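Local coordinates for putative aldehyde dehydrogenase AldY (Bacillus subtilis, PDB 4DNG), which probably oxidises aldehydes to carboxylates with NAD+ as a member of the aldehyde dehydrogenase family, and may help protect the cell against ethanol stress, at residues A91-G96 with A183-T188; I103-T108 with F155-S160; H176-Q181 with L204-T209. All blocks are in the same frame, centred on the assembly; numbering follows the deposited sequence.

Contact 1: residues A91-G96 with A183-T188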
# COMPACT_ATOMS: atom_id res chain seq x y z
N ALA A 91 -31.76 -12.42 0.16
CA ALA A 91 -32.16 -13.39 -0.84
C ALA A 91 -32.92 -12.72 -2.02
O ALA A 91 -32.52 -12.87 -3.17
CB ALA A 91 -32.99 -14.50 -0.22
N ARG A 92 -33.97 -11.95 -1.72
CA ARG A 92 -34.78 -11.31 -2.76
C ARG A 92 -33.96 -10.41 -3.69
O ARG A 92 -34.14 -10.46 -4.90
CB ARG A 92 -35.95 -10.49 -2.18
CG ARG A 92 -36.58 -11.08 -0.93
CD ARG A 92 -38.10 -10.97 -0.91
NE ARG A 92 -38.63 -9.60 -0.81
CZ ARG A 92 -39.12 -8.90 -1.84
NH1 ARG A 92 -39.12 -9.43 -3.06
NH2 ARG A 92 -39.60 -7.67 -1.65
N GLU A 93 -33.06 -9.62 -3.12
CA GLU A 93 -32.39 -8.55 -3.89
C GLU A 93 -31.29 -9.13 -4.73
O GLU A 93 -30.99 -8.66 -5.83
CB GLU A 93 -31.80 -7.50 -2.95
CG GLU A 93 -31.39 -6.22 -3.65
CD GLU A 93 -30.81 -5.16 -2.72
OE1 GLU A 93 -30.12 -5.50 -1.73
OE2 GLU A 93 -31.05 -3.95 -2.98
N THR A 94 -30.72 -10.19 -4.19
CA THR A 94 -29.41 -10.68 -4.53
C THR A 94 -29.52 -11.98 -5.34
O THR A 94 -28.61 -12.31 -6.10
CB THR A 94 -28.66 -10.88 -3.20
OG1 THR A 94 -27.56 -9.96 -3.11
CG2 THR A 94 -28.18 -12.24 -3.02
N GLY A 95 -30.64 -12.69 -5.21
CA GLY A 95 -30.82 -13.98 -5.90
C GLY A 95 -30.06 -15.11 -5.22
O GLY A 95 -30.19 -16.28 -5.58
N GLY A 96 -29.25 -14.75 -4.23
CA GLY A 96 -28.66 -15.72 -3.32
C GLY A 96 -29.74 -16.45 -2.57
O GLY A 96 -30.85 -15.94 -2.32
N ALA A 183 -28.43 -2.42 -3.35
CA ALA A 183 -28.22 -1.31 -2.42
C ALA A 183 -28.85 -1.51 -1.06
O ALA A 183 -28.42 -0.89 -0.07
CB ALA A 183 -28.72 -0.02 -3.03
N ILE A 184 -29.91 -2.32 -1.00
CA ILE A 184 -30.59 -2.53 0.26
C ILE A 184 -29.72 -3.38 1.18
O ILE A 184 -29.46 -3.01 2.32
CB ILE A 184 -32.01 -3.12 0.10
CG1 ILE A 184 -32.91 -2.11 -0.61
CG2 ILE A 184 -32.64 -3.40 1.45
CD1 ILE A 184 -34.05 -2.73 -1.36
N SER A 185 -29.24 -4.51 0.67
CA SER A 185 -28.43 -5.40 1.48
C SER A 185 -26.99 -4.94 1.53
O SER A 185 -26.32 -5.17 2.52
CB SER A 185 -28.52 -6.83 1.00
OG SER A 185 -28.58 -6.86 -0.39
N GLY A 186 -26.53 -4.27 0.48
CA GLY A 186 -25.18 -3.74 0.46
C GLY A 186 -25.01 -2.35 1.07
O GLY A 186 -23.89 -1.87 1.22
N GLY A 187 -26.11 -1.68 1.42
CA GLY A 187 -26.00 -0.31 1.95
C GLY A 187 -27.05 0.12 2.95
O GLY A 187 -26.73 0.45 4.09
N THR A 188 -28.31 0.12 2.55
CA THR A 188 -29.32 0.82 3.36
C THR A 188 -29.61 0.14 4.71
O THR A 188 -29.79 0.83 5.73
CB THR A 188 -30.64 1.06 2.60
OG1 THR A 188 -31.13 -0.17 2.07
CG2 THR A 188 -30.42 2.05 1.47
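The first turn of helix 183-196, the connecting helix of a beta-alpha-beta unit, is gripped here by Glu-93, which reaches across from the last turn of helix 83-94. The carboxylate of Glu-93 meets the first-turn amides end-on, one N-H to each oxygen. OE1 accepts from Ser-185 N at 2.7 Å, and OE2 accepts from Ile-184 N at 2.8 Å. The N-H groups point at their acceptors almost equally well (163° and 164°), and each enters on the syn lone pair of its oxygen, so the pair of bonds fixes the rotation of the carboxylate. A third donor, Ser-185 OG, lies only 2.5 Å from Glu-93 OE1, a very short bond whose exact length deserves caution.

What brings the acid this far is a fully stretched side chain: CG of Glu-93 stands opposite its own backbone N (chi1 -166°), and the atoms beyond continue straight. The side chain enters as a knob into the hole formed by Ala-183, Ile-184, Ser-185 and Gly-186. On the flank of this hole Ile-184 lies alongside OE2, with its CB 3.3 Å and its CD1 3.6 Å from that oxygen. Hydrocarbon therefore borders a buried, presumably charged group, which is satisfied by amides and would probably be stabilised further by the positive end of the helix dipole.

Behind Glu-93, helix 83-94 ends at once: Gly-95 turns to positive phi, its N still bonded to Ala-91 O. Nearby, Thr-94 and Ser-185 both touch Pro-156 of helix 156-169, while Ile-184 touches Ile-35 and Thr-36 of strand 34-39. An acidic side chain from one helix holding first-turn amides of another thus anchors the crossover helix of this Rossmann-like coenzyme domain.

Contact 2: residues I103-T108 with F155-S160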
# COMPACT_ATOMS: atom_id res chain seq x y z
N ILE A 103 -25.68 -17.40 5.88
CA ILE A 103 -24.23 -17.44 6.10
C ILE A 103 -23.68 -16.02 6.01
O ILE A 103 -22.86 -15.59 6.84
CB ILE A 103 -23.55 -18.40 5.10
CG1 ILE A 103 -23.81 -19.85 5.54
CG2 ILE A 103 -22.06 -18.14 5.02
CD1 ILE A 103 -23.48 -20.90 4.49
N GLU A 104 -24.17 -15.27 5.02
CA GLU A 104 -23.74 -13.90 4.82
C GLU A 104 -24.12 -12.99 6.00
O GLU A 104 -23.27 -12.20 6.48
CB GLU A 104 -24.28 -13.34 3.51
CG GLU A 104 -23.58 -12.04 3.14
CD GLU A 104 -23.90 -11.53 1.75
OE1 GLU A 104 -24.28 -12.33 0.85
OE2 GLU A 104 -23.74 -10.30 1.55
N LEU A 105 -25.37 -13.10 6.48
CA LEU A 105 -25.77 -12.31 7.64
C LEU A 105 -24.96 -12.70 8.85
O LEU A 105 -24.51 -11.83 9.60
CB LEU A 105 -27.27 -12.43 7.95
CG LEU A 105 -27.81 -11.53 9.08
CD1 LEU A 105 -27.37 -10.08 8.95
CD2 LEU A 105 -29.31 -11.59 9.11
N GLU A 106 -24.76 -14.00 9.05
CA GLU A 106 -23.89 -14.47 10.13
C GLU A 106 -22.47 -13.91 10.04
O GLU A 106 -21.96 -13.36 11.03
CB GLU A 106 -23.92 -15.99 10.26
CG GLU A 106 -25.08 -16.42 11.17
CD GLU A 106 -25.52 -17.85 10.95
OE1 GLU A 106 -24.79 -18.63 10.31
OE2 GLU A 106 -26.63 -18.20 11.42
N GLN A 107 -21.84 -13.99 8.88
CA GLN A 107 -20.47 -13.46 8.72
C GLN A 107 -20.35 -11.98 8.99
O GLN A 107 -19.39 -11.54 9.61
CB GLN A 107 -19.95 -13.78 7.34
CG GLN A 107 -19.48 -15.22 7.19
CD GLN A 107 -18.99 -15.50 5.78
OE1 GLN A 107 -18.46 -16.57 5.51
NE2 GLN A 107 -19.18 -14.54 4.87
N THR A 108 -21.34 -11.21 8.54
CA THR A 108 -21.50 -9.77 8.81
C THR A 108 -21.52 -9.45 10.33
O THR A 108 -20.85 -8.53 10.79
CB THR A 108 -22.77 -9.25 8.10
OG1 THR A 108 -22.67 -9.52 6.70
CG2 THR A 108 -23.00 -7.73 8.29
N PHE A 155 -22.32 -11.09 -2.50
CA PHE A 155 -21.95 -10.90 -1.09
C PHE A 155 -21.88 -9.43 -0.69
O PHE A 155 -20.96 -9.02 0.02
CB PHE A 155 -20.65 -11.64 -0.73
CG PHE A 155 -20.68 -13.11 -1.03
CD1 PHE A 155 -21.44 -13.98 -0.23
CD2 PHE A 155 -19.97 -13.63 -2.12
CE1 PHE A 155 -21.48 -15.34 -0.51
CE2 PHE A 155 -20.01 -14.99 -2.40
CZ PHE A 155 -20.76 -15.84 -1.59
N PRO A 156 -22.89 -8.64 -1.10
CA PRO A 156 -22.89 -7.19 -0.84
C PRO A 156 -22.75 -6.81 0.64
O PRO A 156 -22.00 -5.90 0.96
CB PRO A 156 -24.27 -6.75 -1.35
CG PRO A 156 -25.10 -8.00 -1.30
CD PRO A 156 -24.14 -9.06 -1.75
N MET A 157 -23.47 -7.48 1.53
CA MET A 157 -23.54 -7.04 2.92
C MET A 157 -22.25 -7.39 3.69
O MET A 157 -21.68 -6.55 4.41
CB MET A 157 -24.75 -7.63 3.62
CG MET A 157 -24.77 -7.27 5.09
SD MET A 157 -26.24 -7.73 6.01
CE MET A 157 -27.52 -6.74 5.22
N ASN A 158 -21.81 -8.62 3.51
CA ASN A 158 -20.59 -9.08 4.11
C ASN A 158 -19.40 -8.18 3.72
O ASN A 158 -18.68 -7.69 4.60
CB ASN A 158 -20.38 -10.54 3.69
CG ASN A 158 -19.03 -11.08 4.07
OD1 ASN A 158 -18.68 -11.15 5.24
ND2 ASN A 158 -18.27 -11.49 3.06
N LEU A 159 -19.22 -7.94 2.42
CA LEU A 159 -18.07 -7.19 1.92
C LEU A 159 -18.11 -5.71 2.30
O LEU A 159 -17.09 -5.16 2.67
CB LEU A 159 -17.92 -7.34 0.39
CG LEU A 159 -17.52 -8.73 -0.14
CD1 LEU A 159 -17.35 -8.74 -1.65
CD2 LEU A 159 -16.26 -9.27 0.53
N SER A 160 -19.28 -5.08 2.18
CA SER A 160 -19.50 -3.75 2.69
C SER A 160 -19.07 -3.66 4.17
O SER A 160 -18.26 -2.80 4.55
CB SER A 160 -20.98 -3.35 2.52
OG SER A 160 -21.33 -3.29 1.14
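Two nearly parallel helices pack here through Glu-104, whose carboxylate reaches from helix 98-118 to Phe-155, Met-157 and Asn-158 at the start of helix 156-169, in the buried middle of the subunit. The short axes approach to 8.4 Å at 16°. CG anti to the backbone N (chi1 -167°) and an extended chain carry the acid across. OE2 of Glu-104 takes two first-turn amides: Met-157 N at 2.8 Å, nearly in line with the C-O bond though the N-H is bent (134°), and Asn-158 N at 3.2 Å on the anti side.

Phe-155, whose ring makes a cation-pi contact with Lys-100, occupies the N-cap position of helix 156-169, and its CA sits 3.4 Å from Glu-104 OE1. This loop-to-helix junction probably stands close to the catalytic centre, the side chain of Asn-158 being about 7 Å from that of Glu-253, the predicted active-site residue.

An alanine in place of Glu-104 would lose the acceptor and is likely to leave the Met-157 and Asn-158 amides without their mate. One turn on, Thr-108 crosses Met-157 at roughly a right angle, its CG2 3.7 Å from Met-157 CG. Leu-105 CD1 touches Met-157 SD at 3.9 Å.

Contact 3: residues H176-Q181 with L204-T209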
# COMPACT_ATOMS: atom_id res chain seq x y z
N HIS A 176 -19.80 5.31 1.38
CA HIS A 176 -19.98 3.94 0.90
C HIS A 176 -20.94 3.86 -0.25
O HIS A 176 -22.04 4.45 -0.20
CB HIS A 176 -20.50 3.08 2.04
CG HIS A 176 -20.65 1.64 1.66
ND1 HIS A 176 -19.62 0.90 1.21
CD2 HIS A 176 -21.76 0.80 1.68
CE1 HIS A 176 -20.05 -0.33 0.93
NE2 HIS A 176 -21.36 -0.39 1.23
N LYS A 177 -20.53 3.13 -1.30
CA LYS A 177 -21.34 2.95 -2.51
C LYS A 177 -21.54 1.49 -2.92
O LYS A 177 -20.61 0.87 -3.45
CB LYS A 177 -20.76 3.72 -3.70
CG LYS A 177 -21.68 3.65 -4.92
CD LYS A 177 -20.91 3.87 -6.21
CE LYS A 177 -21.76 3.50 -7.41
NZ LYS A 177 -21.97 2.02 -7.47
N PRO A 178 -22.74 0.93 -2.67
CA PRO A 178 -23.01 -0.44 -3.09
C PRO A 178 -23.38 -0.44 -4.53
O PRO A 178 -23.61 0.60 -5.11
CB PRO A 178 -24.26 -0.82 -2.26
CG PRO A 178 -24.94 0.47 -1.96
CD PRO A 178 -23.82 1.47 -1.80
N ASP A 179 -23.43 -1.61 -5.14
CA ASP A 179 -24.00 -1.70 -6.45
C ASP A 179 -25.47 -1.36 -6.23
O ASP A 179 -26.14 -1.96 -5.35
CB ASP A 179 -23.82 -3.13 -6.97
CG ASP A 179 -24.32 -3.30 -8.38
OD1 ASP A 179 -23.59 -3.90 -9.18
OD2 ASP A 179 -25.44 -2.84 -8.70
N ILE A 180 -25.98 -0.42 -7.01
CA ILE A 180 -27.39 -0.05 -6.91
C ILE A 180 -28.30 -1.30 -6.89
O ILE A 180 -29.24 -1.37 -6.10
CB ILE A 180 -27.83 0.98 -8.01
CG1 ILE A 180 -29.27 1.50 -7.74
CG2 ILE A 180 -27.74 0.40 -9.42
CD1 ILE A 180 -29.44 2.24 -6.42
N GLN A 181 -28.00 -2.30 -7.72
CA GLN A 181 -28.87 -3.48 -7.79
C GLN A 181 -28.92 -4.27 -6.49
O GLN A 181 -29.80 -5.09 -6.31
CB GLN A 181 -28.57 -4.38 -9.00
CG GLN A 181 -29.22 -3.90 -10.31
CD GLN A 181 -30.74 -3.69 -10.21
OE1 GLN A 181 -31.51 -4.56 -9.75
NE2 GLN A 181 -31.19 -2.53 -10.65
N LEU A 204 -21.12 7.59 8.84
CA LEU A 204 -21.44 6.62 7.78
C LEU A 204 -22.37 7.20 6.72
O LEU A 204 -23.53 7.48 7.00
CB LEU A 204 -22.08 5.35 8.34
CG LEU A 204 -22.49 4.36 7.25
CD1 LEU A 204 -21.29 4.02 6.38
CD2 LEU A 204 -23.13 3.09 7.82
N ASN A 205 -21.87 7.33 5.50
CA ASN A 205 -22.68 7.81 4.42
C ASN A 205 -22.84 6.74 3.36
O ASN A 205 -21.84 6.17 2.91
CB ASN A 205 -22.06 9.09 3.87
CG ASN A 205 -21.92 10.16 4.94
OD1 ASN A 205 -22.87 10.88 5.26
ND2 ASN A 205 -20.73 10.26 5.53
N VAL A 206 -24.09 6.45 2.98
CA VAL A 206 -24.37 5.43 1.99
C VAL A 206 -25.00 6.04 0.74
O VAL A 206 -26.12 6.56 0.79
CB VAL A 206 -25.27 4.30 2.53
CG1 VAL A 206 -25.65 3.35 1.41
CG2 VAL A 206 -24.59 3.53 3.66
N MET A 207 -24.29 5.94 -0.38
CA MET A 207 -24.67 6.53 -1.64
C MET A 207 -25.41 5.57 -2.55
O MET A 207 -24.89 4.51 -2.91
CB MET A 207 -23.41 6.98 -2.37
CG MET A 207 -22.58 7.90 -1.50
SD MET A 207 -23.49 9.44 -1.24
CE MET A 207 -22.72 9.87 0.31
N LEU A 208 -26.63 5.95 -2.92
CA LEU A 208 -27.39 5.21 -3.91
C LEU A 208 -27.27 5.94 -5.23
O LEU A 208 -27.81 7.03 -5.41
CB LEU A 208 -28.85 5.07 -3.48
CG LEU A 208 -29.15 3.75 -2.77
CD1 LEU A 208 -28.24 3.56 -1.57
CD2 LEU A 208 -30.61 3.68 -2.36
N THR A 209 -26.50 5.37 -6.13
CA THR A 209 -26.17 6.05 -7.34
C THR A 209 -25.59 5.07 -8.33
O THR A 209 -25.65 3.87 -8.12
CB THR A 209 -25.20 7.21 -7.07
OG1 THR A 209 -24.92 7.90 -8.30
CG2 THR A 209 -23.91 6.69 -6.44
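His-176 lies beside Val-206 in a parallel bridge that joins strand 173-177 to strand 204-206. Its backbone works in both directions: His-176 N donates to Asn-205 O at 2.7 Å, and His-176 O accepts from Met-207 N, also at 2.7 Å and almost perfectly straight (176°). The same His-176 oxygen is approached by Val-206 CA at 3.3 Å in a CA-H...O contact. The side chain of His-176 stands on the face that also carries Val-206; with CG opposite the backbone N (chi1 -177°), the imidazole lies so that Val-206 CG2 is at its edge, near its plane. The ring's nitrogens are engaged by Ser-149 on one side and by Ser-160 and Gly-186 on the other.

Lys-177 runs extended to CE, which rests on Thr-209 CG2 at 4.0 Å, the two side chains crossing at about a right angle. A bend at the last torsion (chi4 -69°) then turns NZ back above the plane of Pro-178 C=O, 3.2 Å from its oxygen. Next comes Pro-178, where CD presses on Met-207 O at 3.4 Å and meets Val-206 CG1, while its side chain also touches Ala-183. The strand has ended here, and Asp-179 turns the chain: its OD2 takes Gln-181 N in an Asx turn. The end of Ile-180 swings toward 204-209, bringing CD1 to 4.0 Å from Leu-208 CG, these side chains too at about a right angle.

Strand 204-206 lies next to strand 173-177, which separates it from strand 135-150, and Val-206 is backbone-bonded to Phe-10 of strand 9-11. Helix 183-196 lies over the face bearing Val-206, which it meets through Ala-191, whereas Met-207 packs against Leu-46 and Ala-49 of helix 43-60 and against Ile-11 of strand 9-11.

Along the chain the six segments run 91-96, 103-108, 155-160, 176-181, 183-188 and 204-209, so contact 2 falls between the two halves of contact 1, and contact 1 interlocks with contact 3. The centre of contact 1 is about 10 Å from that of contact 2 and about 12 Å from that of contact 3; contacts 2 and 3 are centred about 15 Å apart. Helix 183-196 joins contacts 1 and 3, being the crossover between strands 173-177 and 204-206. All three contacts converge where Gly-186 O, Ser-160 OG and His-176 NE2 meet. Two glutamates from successive helices thus hold the starts of two helices that pack beside the coenzyme-domain sheet, tying helices 83-94 and 98-118 to it.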